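Local coordinates for protein A-adding tRNA nucleotidyltransferase (Aquifex aeolicus, PDB 4WBY) that adds the terminal adenosine to tRNAs ending in CC, using ATP and magnesium, to complete the 3' CCA end, at residues I268-I279 against F290-V300. Residues are numbered along the deposited sequence; the frame is centred on the assembly and turned at random.
Sequences IDYGWLYLLILI and FLEEMSAPSWV
Trp272, on helix 271-278, lays one indole face over the start of helix 298-309. Pro297 CD sits 3.9 Å from the centroid of the Trp272 six-membered ring, and Val300 CG2 stands equally close to that of the five-membered ring, both as CH-pi contacts on the same face. Ala296 adds an off-centre CH-pi contact through CA, while its CB lies 3.6 Å from Trp272 CZ3. At the far rim of the indole, Met294 O approaches CH2 near the ring plane. The Met294 chain bends at chi2 and chi3, bringing CE against both Trp272 CZ3 and the tip of Leu275.

Trp299 is turned almost perpendicular to Trp272, with planes at 85°, in an oblique pairing. Its CG stands between its own backbone N and carbonyl carbon (chi1 67°); the ring projects from the helix across to residues 268-273, and Val300 CG2 lies over its centre, wedged between the two indoles. The edge of Trp299 meets Asp269 O, 3.6 Å from CH2, and Leu273 CD2, and CH2 also touches Ile268 CD1. One water accepts from Trp299 NE1 at 3.0 Å and donates to Asp269 OD2 at 2.6 Å. His335 stacks on Trp299.

Farther along, Leu275 and Leu291 run antiparallel alongside each other, CD2 of Leu275 3.9 Å from CD2 of Leu291. Leu276 CD2 touches both Leu291 CD1 and Val300 CG1, and Ile279 reaches Leu291 and Phe290. A Schellman motif at Ser295 ends helix 284-293, and Pro297 takes the N-cap position of helix 298-309, turning the chain around the Trp272 indole. Three successive helices are thus joined in the helical part of the chain that follows the mixed sheet in sequence. Cohesion comes from close apolar and CH-pi packing of the Trp272 indole, while the water bridge to Asp269 satisfies the Trp299 N-H at the more exposed end.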
loop_
_atom_site.group_PDB
_atom_site.type_symbol
_atom_site.label_atom_id
_atom_site.label_comp_id
_atom_site.label_asym_id
_atom_site.label_seq_id
_atom_site.Cartn_x
_atom_site.Cartn_y
_atom_site.Cartn_z
ATOM N N ILE A 268 -12.564 -5.979 2.671
ATOM C CA ILE A 268 -11.707 -5.575 3.770
ATOM C C ILE A 268 -10.320 -5.306 3.204
ATOM O O ILE A 268 -10.079 -5.534 2.016
ATOM C CB ILE A 268 -11.649 -6.649 4.895
ATOM C CG1 ILE A 268 -11.144 -7.990 4.358
ATOM C CG2 ILE A 268 -13.027 -6.832 5.526
ATOM C CD1 ILE A 268 -10.989 -9.074 5.452
ATOM N N ASP A 269 -9.419 -4.806 4.042
ATOM C CA ASP A 269 -8.050 -4.564 3.611
ATOM C C ASP A 269 -7.302 -5.893 3.561
ATOM O O ASP A 269 -6.633 -6.289 4.516
ATOM C CB ASP A 269 -7.372 -3.550 4.536
ATOM C CG ASP A 269 -8.014 -2.170 4.444
ATOM O OD1 ASP A 269 -8.608 -1.864 3.385
ATOM O OD2 ASP A 269 -7.930 -1.397 5.423
ATOM N N TYR A 270 -7.429 -6.575 2.424
ATOM C CA TYR A 270 -6.971 -7.958 2.285
ATOM C C TYR A 270 -5.475 -8.157 2.452
ATOM O O TYR A 270 -5.031 -9.264 2.738
ATOM C CB TYR A 270 -7.368 -8.521 0.922
ATOM C CG TYR A 270 -8.845 -8.498 0.608
ATOM C CD1 TYR A 270 -9.725 -9.390 1.220
ATOM C CD2 TYR A 270 -9.352 -7.635 -0.354
ATOM C CE1 TYR A 270 -11.075 -9.386 0.915
ATOM C CE2 TYR A 270 -10.700 -7.626 -0.671
ATOM C CZ TYR A 270 -11.554 -8.505 -0.040
ATOM O OH TYR A 270 -12.886 -8.495 -0.358
ATOM N N GLY A 271 -4.692 -7.106 2.235
ATOM C CA GLY A 271 -3.250 -7.214 2.376
ATOM C C GLY A 271 -2.823 -7.783 3.718
ATOM O O GLY A 271 -1.842 -8.533 3.799
ATOM N N TRP A 272 -3.564 -7.444 4.770
ATOM C CA TRP A 272 -3.242 -7.951 6.098
ATOM C C TRP A 272 -3.378 -9.470 6.184
ATOM O O TRP A 272 -2.676 -10.108 6.964
ATOM C CB TRP A 272 -4.136 -7.300 7.156
ATOM C CG TRP A 272 -3.863 -5.850 7.357
ATOM C CD1 TRP A 272 -4.608 -4.808 6.897
ATOM C CD2 TRP A 272 -2.756 -5.274 8.066
ATOM N NE1 TRP A 272 -4.045 -3.619 7.283
ATOM C CE2 TRP A 272 -2.905 -3.875 8.001
ATOM C CE3 TRP A 272 -1.661 -5.807 8.755
ATOM C CZ2 TRP A 272 -1.994 -2.996 8.592
ATOM C CZ3 TRP A 272 -0.756 -4.935 9.346
ATOM C CH2 TRP A 272 -0.931 -3.542 9.266
ATOM N N LEU A 273 -4.268 -10.049 5.382
ATOM C CA LEU A 273 -4.420 -11.505 5.363
ATOM C C LEU A 273 -3.169 -12.204 4.841
ATOM O O LEU A 273 -2.788 -13.257 5.344
ATOM C CB LEU A 273 -5.618 -11.917 4.511
ATOM C CG LEU A 273 -6.992 -11.431 4.957
ATOM C CD1 LEU A 273 -8.069 -12.004 4.043
ATOM C CD2 LEU A 273 -7.247 -11.824 6.393
ATOM N N TYR A 274 -2.542 -11.632 3.819
ATOM C CA TYR A 274 -1.280 -12.164 3.334
ATOM C C TYR A 274 -0.242 -12.112 4.436
ATOM O O TYR A 274 0.517 -13.056 4.627
ATOM C CB TYR A 274 -0.774 -11.383 2.124
ATOM C CG TYR A 274 -1.573 -11.583 0.860
ATOM C CD1 TYR A 274 -1.305 -12.648 0.007
ATOM C CD2 TYR A 274 -2.583 -10.698 0.511
ATOM C CE1 TYR A 274 -2.028 -12.825 -1.156
ATOM C CE2 TYR A 274 -3.309 -10.867 -0.647
ATOM C CZ TYR A 274 -3.028 -11.929 -1.478
ATOM O OH TYR A 274 -3.751 -12.091 -2.632
ATOM N N LEU A 275 -0.213 -10.994 5.155
ATOM C CA LEU A 275 0.736 -10.830 6.246
ATOM C C LEU A 275 0.518 -11.883 7.338
ATOM O O LEU A 275 1.475 -12.457 7.853
ATOM C CB LEU A 275 0.629 -9.425 6.830
ATOM C CG LEU A 275 1.783 -9.050 7.751
ATOM C CD1 LEU A 275 3.053 -8.834 6.938
ATOM C CD2 LEU A 275 1.416 -7.806 8.540
ATOM N N LEU A 276 -0.740 -12.125 7.688
ATOM C CA LEU A 276 -1.051 -13.145 8.689
ATOM C C LEU A 276 -0.566 -14.526 8.269
ATOM O O LEU A 276 -0.023 -15.267 9.085
ATOM C CB LEU A 276 -2.555 -13.210 8.963
ATOM C CG LEU A 276 -3.141 -11.978 9.653
ATOM C CD1 LEU A 276 -4.625 -12.173 9.927
ATOM C CD2 LEU A 276 -2.403 -11.676 10.952
ATOM N N ILE A 277 -0.766 -14.881 7.002
ATOM C CA ILE A 277 -0.249 -16.153 6.494
ATOM C C ILE A 277 1.286 -16.171 6.545
ATOM O O ILE A 277 1.886 -17.167 6.963
ATOM C CB ILE A 277 -0.735 -16.430 5.051
ATOM C CG1 ILE A 277 -2.254 -16.653 5.021
ATOM C CG2 ILE A 277 -0.011 -17.626 4.449
ATOM C CD1 ILE A 277 -2.748 -17.709 6.004
ATOM N N LEU A 278 1.916 -15.068 6.139
ATOM C CA LEU A 278 3.376 -14.947 6.178
ATOM C C LEU A 278 3.989 -15.212 7.548
ATOM O O LEU A 278 5.037 -15.840 7.653
ATOM C CB LEU A 278 3.799 -13.547 5.738
ATOM C CG LEU A 278 4.231 -13.261 4.316
ATOM C CD1 LEU A 278 4.594 -11.800 4.268
ATOM C CD2 LEU A 278 5.404 -14.136 3.910
ATOM N N ILE A 279 3.333 -14.730 8.601
ATOM C CA ILE A 279 3.901 -14.821 9.940
ATOM C C ILE A 279 3.275 -15.953 10.745
ATOM O O ILE A 279 3.454 -16.037 11.957
ATOM C CB ILE A 279 3.746 -13.490 10.712
ATOM C CG1 ILE A 279 2.265 -13.167 10.951
ATOM C CG2 ILE A 279 4.462 -12.355 9.960
ATOM C CD1 ILE A 279 2.022 -12.038 11.931
ATOM N N PHE A 290 4.908 -8.058 16.459
ATOM C CA PHE A 290 5.121 -7.540 15.111
ATOM C C PHE A 290 3.871 -6.812 14.618
ATOM O O PHE A 290 3.959 -5.726 14.047
ATOM C CB PHE A 290 5.502 -8.663 14.140
ATOM C CG PHE A 290 5.669 -8.199 12.718
ATOM C CD1 PHE A 290 6.710 -7.355 12.369
ATOM C CD2 PHE A 290 4.785 -8.604 11.730
ATOM C CE1 PHE A 290 6.862 -6.922 11.065
ATOM C CE2 PHE A 290 4.939 -8.176 10.419
ATOM C CZ PHE A 290 5.973 -7.332 10.091
ATOM N N LEU A 291 2.700 -7.393 14.859
ATOM C CA LEU A 291 1.475 -6.734 14.411
ATOM C C LEU A 291 1.256 -5.425 15.164
ATOM O O LEU A 291 0.759 -4.463 14.591
ATOM C CB LEU A 291 0.261 -7.653 14.563
ATOM C CG LEU A 291 0.268 -8.872 13.629
ATOM C CD1 LEU A 291 -0.906 -9.781 13.959
ATOM C CD2 LEU A 291 0.238 -8.469 12.158
ATOM N N GLU A 292 1.638 -5.379 16.436
ATOM C CA GLU A 292 1.552 -4.133 17.191
ATOM C C GLU A 292 2.543 -3.098 16.639
ATOM O O GLU A 292 2.232 -1.911 16.542
ATOM C CB GLU A 292 1.791 -4.397 18.679
ATOM C CG GLU A 292 0.636 -5.165 19.319
ATOM C CD GLU A 292 0.881 -5.547 20.764
ATOM O OE1 GLU A 292 2.010 -5.360 21.265
ATOM O OE2 GLU A 292 -0.070 -6.039 21.399
ATOM N N GLU A 293 3.729 -3.557 16.262
ATOM C CA GLU A 293 4.726 -2.693 15.645
ATOM C C GLU A 293 4.216 -2.125 14.316
ATOM O O GLU A 293 4.515 -0.987 13.942
ATOM C CB GLU A 293 6.017 -3.477 15.432
ATOM C CG GLU A 293 7.161 -2.670 14.906
ATOM C CD GLU A 293 8.477 -3.391 15.085
ATOM O OE1 GLU A 293 8.488 -4.641 15.042
ATOM O OE2 GLU A 293 9.493 -2.706 15.290
ATOM N N MET A 294 3.444 -2.939 13.609
ATOM C CA MET A 294 2.822 -2.545 12.352
ATOM C C MET A 294 1.574 -1.675 12.549
ATOM O O MET A 294 0.964 -1.253 11.571
ATOM C CB MET A 294 2.439 -3.793 11.546
ATOM C CG MET A 294 3.629 -4.590 10.989
ATOM S SD MET A 294 4.347 -3.823 9.526
ATOM C CE MET A 294 3.081 -4.222 8.324
ATOM N N SER A 295 1.196 -1.425 13.805
ATOM C CA SER A 295 -0.061 -0.743 14.123
ATOM C C SER A 295 -1.233 -1.395 13.389
ATOM O O SER A 295 -2.110 -0.710 12.850
ATOM C CB SER A 295 0.010 0.748 13.776
ATOM O OG SER A 295 1.006 1.411 14.538
ATOM N N ALA A 296 -1.246 -2.723 13.363
ATOM C CA ALA A 296 -2.311 -3.446 12.678
ATOM C C ALA A 296 -3.678 -3.122 13.275
ATOM O O ALA A 296 -3.803 -2.917 14.485
ATOM C CB ALA A 296 -2.053 -4.948 12.727
ATOM N N PRO A 297 -4.709 -3.069 12.422
ATOM C CA PRO A 297 -6.079 -2.888 12.918
ATOM C C PRO A 297 -6.472 -3.949 13.937
ATOM O O PRO A 297 -5.933 -5.066 13.924
ATOM C CB PRO A 297 -6.936 -3.031 11.655
ATOM C CG PRO A 297 -6.030 -2.626 10.538
ATOM C CD PRO A 297 -4.644 -3.059 10.947
ATOM N N SER A 298 -7.412 -3.595 14.805
ATOM C CA SER A 298 -7.948 -4.518 15.786
ATOM C C SER A 298 -8.375 -5.838 15.159
ATOM O O SER A 298 -8.059 -6.902 15.687
ATOM C CB SER A 298 -9.130 -3.884 16.507
ATOM O OG SER A 298 -9.874 -4.875 17.187
ATOM N N TRP A 299 -9.077 -5.791 14.029
ATOM C CA TRP A 299 -9.576 -7.038 13.458
ATOM C C TRP A 299 -8.428 -7.948 13.046
ATOM O O TRP A 299 -8.535 -9.161 13.152
ATOM C CB TRP A 299 -10.527 -6.788 12.275
ATOM C CG TRP A 299 -9.929 -6.182 11.011
ATOM C CD1 TRP A 299 -9.964 -4.861 10.644
ATOM C CD2 TRP A 299 -9.289 -6.876 9.928
ATOM N NE1 TRP A 299 -9.370 -4.693 9.416
ATOM C CE2 TRP A 299 -8.942 -5.912 8.958
ATOM C CE3 TRP A 299 -8.957 -8.215 9.693
ATOM C CZ2 TRP A 299 -8.283 -6.248 7.771
ATOM C CZ3 TRP A 299 -8.307 -8.544 8.508
ATOM C CH2 TRP A 299 -7.975 -7.565 7.569
ATOM N N VAL A 300 -7.324 -7.359 12.599
ATOM C CA VAL A 300 -6.154 -8.140 12.214
ATOM C C VAL A 300 -5.513 -8.794 13.436
ATOM O O VAL A 300 -5.168 -9.983 13.420
ATOM C CB VAL A 300 -5.113 -7.267 11.493
ATOM C CG1 VAL A 300 -3.866 -8.080 11.160
ATOM C CG2 VAL A 300 -5.719 -6.646 10.234
HETATM O O HOH W 1 -8.377 -2.326 7.769
#